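Long-range contact in glucosamine-6-phosphate deaminase (Bacillus subtilis, PDB 2BKX), which is an alpha/beta enzyme of the glucosamine-6-phosphate isomerase/6-phosphogluconolactonase family, with a Rossmann-like fold, that binds fructose -6-phosphate: residues Tyr9-Ala21 with Gly38-Leu50. Sequence-based numbering, arbitrary orientation. Where two conformers were deposited one is given.
Sequences YEELSQIAARITA and GTPEGTYRQLIRL. With F6R (fructose -6-phosphate), chain C.
Tyr9 reaches from helix 9-21 into the phosphate-binding turn before helix 41-50, and two hydrogen bonds hold its hydroxyl there. OH donates to Thr39 O at 2.7 Å, coming from above the carbonyl plane, and accepts a nearly straight bond from Gly42 N at 2.9 Å (166°). CG anti to the backbone N (chi1 -179°) carries the ring that far. Both helices pack on one side of the sheet of this Rossmann-like alpha/beta fold, where Leu196 of strand 193-197 touches Ala16, Thr39 and Thr43.

The segment axes cross at -56°, 7.9 Å apart; Ser13 and Thr43 have the nearest alpha carbons. Gly42 has no side chain, so Ser13 OG comes within 3.4 Å of Gly42 CA. Ser13 OG donates to Tyr9 O (2.9 Å), which takes Ser13 N from the opposite face of its plane, and lies over the rim of one Tyr9 ring face. A water donates to Ser13 OG and Thr39 O and bonds to Thr43 OG1. Beyond it the interface turns apolar: Ala17 CB packs on Gln46 CB and Leu47 CG, Thr20 CG2 on Leu47 CD1, and Leu50 CD1 on Ala21 CB. At the outer margin Leu50 CD1 lies over the rim of one face of the Arg18 guanidinium, and Leu50 CD2 comes to 3.9 Å from Arg18 NH2, which salt-bridges Glu54.

The turn gripped by Tyr9 is type I, Gly38 to Glu41, and also holds the ligand. Gly38 N donates to O3P of fructose -6-phosphate, while Thr39 gives O1P two bonds, from backbone N at 2.9 Å and from OG1 at 2.6 Å.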
ATOM      1  N   TYR A   9       5.688 -16.646   3.491  1.00  5.77           N
ATOM      2  CA  TYR A   9       5.051 -15.381   3.873  1.00  5.80           C
ATOM      3  C   TYR A   9       5.699 -14.795   5.140  1.00  5.93           C
ATOM      4  O   TYR A   9       5.844 -13.584   5.283  1.00  5.62           O
ATOM      5  CB  TYR A   9       3.555 -15.608   4.088  1.00  5.77           C
ATOM      6  CG  TYR A   9       2.796 -14.363   4.460  1.00  6.30           C
ATOM      7  CD1 TYR A   9       2.559 -13.386   3.536  1.00  8.31           C
ATOM      8  CD2 TYR A   9       2.352 -14.155   5.745  1.00  6.84           C
ATOM      9  CE1 TYR A   9       1.868 -12.228   3.876  1.00  8.85           C
ATOM     10  CE2 TYR A   9       1.686 -13.022   6.114  1.00  6.78           C
ATOM     11  CZ  TYR A   9       1.409 -12.061   5.167  1.00  6.54           C
ATOM     12  OH  TYR A   9       0.729 -10.911   5.520  1.00  7.57           O
ATOM     13  N   GLU A  10       6.059 -15.656   6.084  1.00  6.70           N
ATOM     14  CA  GLU A  10       6.621 -15.197   7.334  1.00  5.79           C
ATOM     15  C   GLU A  10       8.000 -14.553   7.086  1.00  6.29           C
ATOM     16  O   GLU A  10       8.344 -13.530   7.666  1.00  6.79           O
ATOM     17  CB  GLU A  10       6.741 -16.372   8.304  1.00  6.56           C
ATOM     18  CG  GLU A  10       5.459 -16.897   8.863  1.00  8.26           C
ATOM     19  CD  GLU A  10       4.635 -17.743   7.934  1.00  9.61           C
ATOM     20  OE1 GLU A  10       5.111 -18.157   6.847  1.00  9.68           O
ATOM     21  OE2 GLU A  10       3.491 -18.040   8.341  1.00 11.81           O
ATOM     22  N   GLU A  11       8.769 -15.124   6.183  1.00  6.07           N
ATOM     23  CA  GLU A  11      10.071 -14.539   5.828  1.00  6.83           C
ATOM     24  C   GLU A  11       9.884 -13.216   5.073  1.00  6.13           C
ATOM     25  O   GLU A  11      10.578 -12.225   5.345  1.00  6.79           O
ATOM     26  CB  GLU A  11      10.951 -15.488   4.997  1.00  8.59           C
ATOM     27  CG  GLU A  11      12.329 -14.901   4.790  1.00 10.77           C
ATOM     28  CD  GLU A  11      13.245 -15.651   3.866  1.00 13.01           C
ATOM     29  OE1 GLU A  11      14.483 -15.484   4.061  1.00 18.26           O
ATOM     30  OE2 GLU A  11      12.766 -16.335   2.931  1.00 18.60           O
ATOM     31  N   LEU A  12       8.935 -13.159   4.147  1.00  6.39           N
ATOM     32  CA  LEU A  12       8.610 -11.910   3.457  1.00  5.82           C
ATOM     33  C   LEU A  12       8.272 -10.822   4.455  1.00  5.95           C
ATOM     34  O   LEU A  12       8.752  -9.692   4.368  1.00  6.55           O
ATOM     35  CB  LEU A  12       7.462 -12.162   2.478  1.00  6.74           C
ATOM     36  CG  LEU A  12       6.825 -10.949   1.774  1.00  7.75           C
ATOM     37  CD1 LEU A  12       6.246 -11.405   0.420  1.00  9.25           C
ATOM     38  CD2 LEU A  12       5.781 -10.233   2.580  1.00  8.50           C
ATOM     39  N   SER A  13       7.464 -11.187   5.445  1.00  5.18           N
ATOM     40  CA  SER A  13       7.047 -10.240   6.449  1.00  5.00           C
ATOM     41  C   SER A  13       8.193  -9.778   7.350  1.00  5.66           C
ATOM     42  O   SER A  13       8.241  -8.592   7.728  1.00  5.84           O
ATOM     43  CB  SER A  13       5.950 -10.888   7.297  1.00  5.66           C
ATOM     44  OG  SER A  13       4.780 -11.173   6.511  1.00  6.72           O
ATOM     45  N   GLN A  14       9.099 -10.699   7.703  1.00  6.15           N
ATOM     46  CA  GLN A  14      10.276 -10.329   8.473  1.00  6.70           C
ATOM     47  C   GLN A  14      11.136  -9.316   7.730  1.00  6.34           C
ATOM     48  O   GLN A  14      11.590  -8.311   8.306  1.00  5.70           O
ATOM     49  CB  GLN A  14      11.093 -11.593   8.813  1.00  7.75           C
ATOM     50  CG  GLN A  14      12.426 -11.330   9.547  1.00 10.95           C
ATOM     51  CD  GLN A  14      13.521 -12.400   9.338  1.00 13.37           C
ATOM     52  OE1 GLN A  14      14.342 -12.648  10.246  1.00 19.68           O
ATOM     53  NE2 GLN A  14      13.573 -12.993   8.152  1.00 16.13           N
ATOM     54  N   ILE A  15      11.431  -9.621   6.486  1.00  5.35           N
ATOM     55  CA  ILE A  15      12.291  -8.770   5.667  1.00  6.48           C
ATOM     56  C   ILE A  15      11.641  -7.406   5.448  1.00  5.97           C
ATOM     57  O   ILE A  15      12.288  -6.375   5.585  1.00  6.28           O
ATOM     58  CB  ILE A  15      12.622  -9.455   4.316  1.00  7.03           C
ATOM     59  CG1 ILE A  15      13.420 -10.718   4.583  1.00  7.87           C
ATOM     60  CG2 ILE A  15      13.379  -8.489   3.410  1.00  8.33           C
ATOM     61  CD1 ILE A  15      13.660 -11.605   3.386  1.00 11.39           C
ATOM     62  N   ALA A  16      10.337  -7.392   5.185  1.00  5.63           N
ATOM     63  CA  ALA A  16       9.625  -6.127   4.984  1.00  5.58           C
ATOM     64  C   ALA A  16       9.647  -5.280   6.235  1.00  5.72           C
ATOM     65  O   ALA A  16       9.813  -4.064   6.177  1.00  6.03           O
ATOM     66  CB  ALA A  16       8.185  -6.426   4.536  1.00  5.16           C
ATOM     67  N   ALA A  17       9.409  -5.905   7.382  1.00  5.17           N
ATOM     68  CA  ALA A  17       9.432  -5.163   8.627  1.00  4.72           C
ATOM     69  C   ALA A  17      10.818  -4.595   8.895  1.00  5.32           C
ATOM     70  O   ALA A  17      10.951  -3.459   9.353  1.00  5.58           O
ATOM     71  CB  ALA A  17       8.956  -6.031   9.754  1.00  5.38           C
ATOM     72  N   ARG A  18      11.837  -5.372   8.578  1.00  5.40           N
ATOM     73  CA  ARG A  18      13.209  -4.899   8.789  1.00  5.41           C
ATOM     74  C   ARG A  18      13.539  -3.688   7.912  1.00  5.35           C
ATOM     75  O   ARG A  18      14.134  -2.688   8.381  1.00  6.48           O
ATOM     76  CB  ARG A  18      14.188  -6.055   8.566  1.00  5.74           C
ATOM     77  CG  ARG A  18      15.665  -5.680   8.696  1.00  7.25           C
ATOM     78  CD  ARG A  18      16.010  -5.141  10.061  1.00  8.60           C
ATOM     79  NE  ARG A  18      15.767  -6.159  11.071  1.00 10.55           N
ATOM     80  CZ  ARG A  18      15.679  -5.938  12.366  1.00 10.56           C
ATOM     81  NH1 ARG A  18      15.768  -4.710  12.842  1.00 10.51           N
ATOM     82  NH2 ARG A  18      15.460  -6.960  13.181  1.00 12.04           N
ATOM     83  N   ILE A  19      13.149  -3.740   6.637  1.00  5.84           N
ATOM     84  CA  ILE A  19      13.386  -2.624   5.716  1.00  6.69           C
ATOM     85  C   ILE A  19      12.643  -1.371   6.184  1.00  6.30           C
ATOM     86  O   ILE A  19      13.198  -0.249   6.178  1.00  6.66           O
ATOM     87  CB  ILE A  19      12.981  -2.964   4.288  1.00  7.49           C
ATOM     88  CG1 ILE A  19      13.923  -4.036   3.696  1.00  8.42           C
ATOM     89  CG2 ILE A  19      12.921  -1.721   3.413  1.00  8.07           C
ATOM     90  CD1 ILE A  19      13.427  -4.717   2.435  1.00  9.44           C
ATOM     91  N   THR A  20      11.405  -1.557   6.652  1.00  6.30           N
ATOM     92  CA  THR A  20      10.628  -0.431   7.147  1.00  5.86           C
ATOM     93  C   THR A  20      11.285   0.133   8.428  1.00  6.31           C
ATOM     94  O   THR A  20      11.389   1.333   8.616  1.00  6.52           O
ATOM     95  CB  THR A  20       9.168  -0.854   7.396  1.00  7.01           C
ATOM     96  OG1 THR A  20       8.653  -1.432   6.197  1.00  8.43           O
ATOM     97  CG2 THR A  20       8.297   0.320   7.758  1.00  7.85           C
ATOM     98  N   ALA A  21      11.670  -0.764   9.339  1.00  5.33           N
ATOM     99  CA  ALA A  21      12.376  -0.348  10.548  1.00  6.50           C
ATOM    100  C   ALA A  21      13.652   0.422  10.232  1.00  6.06           C
ATOM    101  O   ALA A  21      13.978   1.412  10.879  1.00  6.94           O
ATOM    102  CB  ALA A  21      12.702  -1.525  11.400  1.00  6.13           C
ATOM    103  N   GLY A  38      -4.512  -7.951   2.680  1.00  5.38           N
ATOM    104  CA  GLY A  38      -3.963  -9.122   3.333  1.00  5.71           C
ATOM    105  C   GLY A  38      -2.450  -9.148   3.307  1.00  5.12           C
ATOM    106  O   GLY A  38      -1.802  -9.632   4.238  1.00  7.16           O
ATOM    107  N   THR A  39      -1.831  -8.650   2.236  1.00  5.16           N
ATOM    108  CA  THR A  39      -0.418  -8.878   2.085  1.00  5.10           C
ATOM    109  C   THR A  39       0.462  -8.309   3.213  1.00  4.57           C
ATOM    110  O   THR A  39       1.349  -9.007   3.668  1.00  5.31           O
ATOM    111  CB  THR A  39       0.076  -8.369   0.706  1.00  5.71           C
ATOM    112  OG1 THR A  39      -0.717  -8.872  -0.369  1.00  5.57           O
ATOM    113  CG2 THR A  39       1.492  -8.864   0.466  1.00  6.28           C
ATOM    114  N   PRO A  40       0.240  -7.049   3.650  1.00  4.29           N
ATOM    115  CA  PRO A  40       1.115  -6.492   4.682  1.00  4.90           C
ATOM    116  C   PRO A  40       0.762  -6.860   6.127  1.00  5.30           C
ATOM    117  O   PRO A  40       1.396  -6.364   7.054  1.00  6.13           O
ATOM    118  CB  PRO A  40       1.004  -4.990   4.461  1.00  5.40           C
ATOM    119  CG  PRO A  40      -0.400  -4.815   4.014  1.00  5.82           C
ATOM    120  CD  PRO A  40      -0.698  -6.026   3.136  1.00  5.26           C
ATOM    121  N   GLU A  41      -0.232  -7.727   6.328  1.00  6.05           N
ATOM    122  CA  GLU A  41      -0.633  -8.056   7.697  1.00  7.08           C
ATOM    123  C   GLU A  41       0.532  -8.558   8.531  1.00  6.70           C
ATOM    124  O   GLU A  41       0.726  -8.120   9.668  1.00  7.42           O
ATOM    125  CB  GLU A  41      -1.741  -9.092   7.680  1.00  7.89           C
ATOM    126  CG  GLU A  41      -3.038  -8.399   7.250  0.50 10.01           C
ATOM    127  CD  GLU A  41      -4.279  -9.231   7.368  0.50 10.68           C
ATOM    128  OE1 GLU A  41      -4.208 -10.369   7.853  0.50 16.78           O
ATOM    129  OE2 GLU A  41      -5.342  -8.729   6.936  0.50 13.89           O
ATOM    130  N   GLY A  42       1.320  -9.483   7.990  1.00  6.37           N
ATOM    131  CA  GLY A  42       2.478 -10.003   8.731  1.00  6.49           C
ATOM    132  C   GLY A  42       3.525  -8.961   9.001  1.00  6.41           C
ATOM    133  O   GLY A  42       4.201  -9.002  10.022  1.00  7.19           O
ATOM    134  N   THR A  43       3.711  -8.019   8.058  1.00  5.12           N
ATOM    135  CA  THR A  43       4.670  -6.920   8.235  1.00  5.97           C
ATOM    136  C   THR A  43       4.297  -6.069   9.419  1.00  6.71           C
ATOM    137  O   THR A  43       5.134  -5.723  10.241  1.00  6.81           O
ATOM    138  CB  THR A  43       4.765  -6.084   6.926  1.00  5.88           C
ATOM    139  OG1 THR A  43       5.275  -6.932   5.877  1.00  5.88           O
ATOM    140  CG2 THR A  43       5.716  -4.926   7.056  1.00  6.23           C
ATOM    141  N   TYR A  44       3.029  -5.697   9.523  1.00  5.81           N
ATOM    142  CA  TYR A  44       2.610  -4.921  10.686  1.00  6.07           C
ATOM    143  C   TYR A  44       2.782  -5.696  11.975  1.00  6.21           C
ATOM    144  O   TYR A  44       3.288  -5.132  12.953  1.00  6.35           O
ATOM    145  CB  TYR A  44       1.162  -4.452  10.527  1.00  5.94           C
ATOM    146  CG  TYR A  44       0.963  -3.444   9.411  1.00  5.41           C
ATOM    147  CD1 TYR A  44       1.732  -2.299   9.348  1.00  6.32           C
ATOM    148  CD2 TYR A  44       0.043  -3.657   8.373  1.00  5.26           C
ATOM    149  CE1 TYR A  44       1.583  -1.380   8.346  1.00  6.27           C
ATOM    150  CE2 TYR A  44      -0.106  -2.735   7.323  1.00  5.28           C
ATOM    151  CZ  TYR A  44       0.664  -1.606   7.321  1.00  4.97           C
ATOM    152  OH  TYR A  44       0.551  -0.693   6.301  1.00  6.82           O
ATOM    153  N   ARG A  45       2.465  -6.978  11.981  1.00  6.73           N
ATOM    154  CA  ARG A  45       2.663  -7.781  13.178  1.00  7.63           C
ATOM    155  C   ARG A  45       4.154  -7.796  13.568  1.00  7.27           C
ATOM    156  O   ARG A  45       4.498  -7.650  14.768  1.00  8.82           O
ATOM    157  CB  ARG A  45       2.176  -9.203  12.956  1.00  8.20           C
ATOM    158  CG  ARG A  45       0.688  -9.420  13.070  1.00 10.69           C
ATOM    159  CD  ARG A  45       0.326 -10.871  13.141  1.00 12.08           C
ATOM    160  NE  ARG A  45       0.629 -11.587  11.904  1.00 13.14           N
ATOM    161  CZ  ARG A  45      -0.202 -11.741  10.882  1.00 15.74           C
ATOM    162  NH1 ARG A  45      -1.395 -11.207  10.918  1.00 18.02           N
ATOM    163  NH2 ARG A  45       0.175 -12.442   9.831  1.00 15.85           N
ATOM    164  N   GLN A  46       5.048  -7.977  12.592  1.00  7.83           N
ATOM    165  CA  GLN A  46       6.446  -8.000  12.919  1.00  8.91           C
ATOM    166  C   GLN A  46       6.999  -6.653  13.332  1.00  8.18           C
ATOM    167  O   GLN A  46       7.875  -6.607  14.172  1.00  8.82           O
ATOM    168  CB  GLN A  46       7.308  -8.693  11.848  1.00 10.78           C
ATOM    169  CG  GLN A  46       6.870 -10.086  11.558  0.50 16.00           C
ATOM    170  CD  GLN A  46       6.898 -10.932  12.839  0.50 18.90           C
ATOM    171  OE1 GLN A  46       7.960 -11.049  13.475  0.50 17.04           O
ATOM    172  NE2 GLN A  46       5.730 -11.406  13.286  0.50 15.34           N
ATOM    173  N   LEU A  47       6.524  -5.557  12.737  1.00  7.96           N
ATOM    174  CA  LEU A  47       6.881  -4.204  13.224  1.00  9.00           C
ATOM    175  C   LEU A  47       6.531  -3.962  14.665  1.00  9.81           C
ATOM    176  O   LEU A  47       7.335  -3.404  15.422  1.00 10.26           O
ATOM    177  CB  LEU A  47       6.205  -3.090  12.399  1.00  9.78           C
ATOM    178  CG  LEU A  47       6.946  -2.851  11.119  1.00  9.46           C
ATOM    179  CD1 LEU A  47       6.103  -2.031  10.184  1.00 10.51           C
ATOM    180  CD2 LEU A  47       8.330  -2.141  11.356  1.00 10.49           C
ATOM    181  N   ILE A  48       5.343  -4.406  15.052  1.00  9.05           N
ATOM    182  CA  ILE A  48       4.903  -4.312  16.430  1.00  9.97           C
ATOM    183  C   ILE A  48       5.797  -5.175  17.317  1.00  9.25           C
ATOM    184  O   ILE A  48       6.161  -4.762  18.413  1.00 11.32           O
ATOM    185  CB  ILE A  48       3.419  -4.678  16.573  1.00  8.98           C
ATOM    186  CG1 ILE A  48       2.570  -3.642  15.854  1.00 11.37           C
ATOM    187  CG2 ILE A  48       3.018  -4.763  18.050  1.00 11.52           C
ATOM    188  CD1 ILE A  48       1.166  -4.152  15.614  1.00 11.41           C
ATOM    189  N   ARG A  49       6.177  -6.353  16.855  1.00  9.58           N
ATOM    190  CA  ARG A  49       7.095  -7.163  17.626  1.00 11.21           C
ATOM    191  C   ARG A  49       8.400  -6.441  17.863  1.00 10.58           C
ATOM    192  O   ARG A  49       8.925  -6.502  18.976  1.00 10.60           O
ATOM    193  CB  ARG A  49       7.330  -8.449  16.872  1.00 13.20           C
ATOM    194  CG  ARG A  49       6.358  -9.513  17.240  1.00 21.40           C
ATOM    195  CD  ARG A  49       6.859 -10.297  18.470  1.00 29.14           C
ATOM    196  NE  ARG A  49       6.042 -11.481  18.658  1.00 32.72           N
ATOM    197  CZ  ARG A  49       4.930 -11.533  19.380  1.00 35.03           C
ATOM    198  NH1 ARG A  49       4.482 -10.460  20.035  1.00 36.38           N
ATOM    199  NH2 ARG A  49       4.258 -12.673  19.449  1.00 35.26           N
ATOM    200  N   LEU A  50       8.957  -5.813  16.826  1.00  9.39           N
ATOM    201  CA  LEU A  50      10.238  -5.102  16.954  1.00  9.30           C
ATOM    202  C   LEU A  50      10.132  -3.945  17.950  1.00 10.39           C
ATOM    203  O   LEU A  50      11.101  -3.572  18.631  1.00  9.87           O
ATOM    204  CB  LEU A  50      10.726  -4.599  15.598  1.00  9.60           C
ATOM    205  CG  LEU A  50      11.082  -5.646  14.559  1.00  9.19           C
ATOM    206  CD1 LEU A  50      11.525  -4.955  13.297  1.00  9.26           C
ATOM    207  CD2 LEU A  50      12.106  -6.635  15.079  1.00  9.09           C
TER
HETATM  208  C1  F6R C1243      -3.401  -1.486  -0.475  1.00 16.24           C
HETATM  209  C2  F6R C1243      -3.767  -1.267  -1.930  1.00 12.72           C
HETATM  210  C3  F6R C1243      -4.121  -2.371  -2.936  1.00  8.62           C
HETATM  211  C4  F6R C1243      -3.714  -3.785  -2.475  1.00  6.82           C
HETATM  212  C5  F6R C1243      -4.038  -4.872  -3.486  1.00  7.20           C
HETATM  213  C6  F6R C1243      -3.667  -6.255  -2.963  1.00  6.19           C
HETATM  214  O1  F6R C1243      -3.519  -0.277   0.300  1.00 14.45           O
HETATM  215  O2  F6R C1243      -3.725  -0.124  -2.329  1.00 18.38           O
HETATM  216  O3  F6R C1243      -3.406  -2.131  -4.134  1.00  8.67           O
HETATM  217  O4  F6R C1243      -2.314  -3.783  -2.220  1.00  7.31           O
HETATM  218  O5  F6R C1243      -5.405  -4.841  -3.878  1.00  7.57           O
HETATM  219  O6  F6R C1243      -4.512  -6.560  -1.843  1.00  5.77           O
HETATM  220  P   F6R C1243      -4.182  -7.839  -0.948  1.00  5.35           P
HETATM  221  O1P F6R C1243      -2.909  -7.531  -0.209  1.00  5.89           O
HETATM  222  O2P F6R C1243      -3.985  -8.979  -1.911  1.00  6.22           O
HETATM  223  O3P F6R C1243      -5.339  -8.024  -0.021  1.00  5.38           O
HETATM  224  O   HOH W   1       3.443  -8.991   5.334  1.00  6.66           O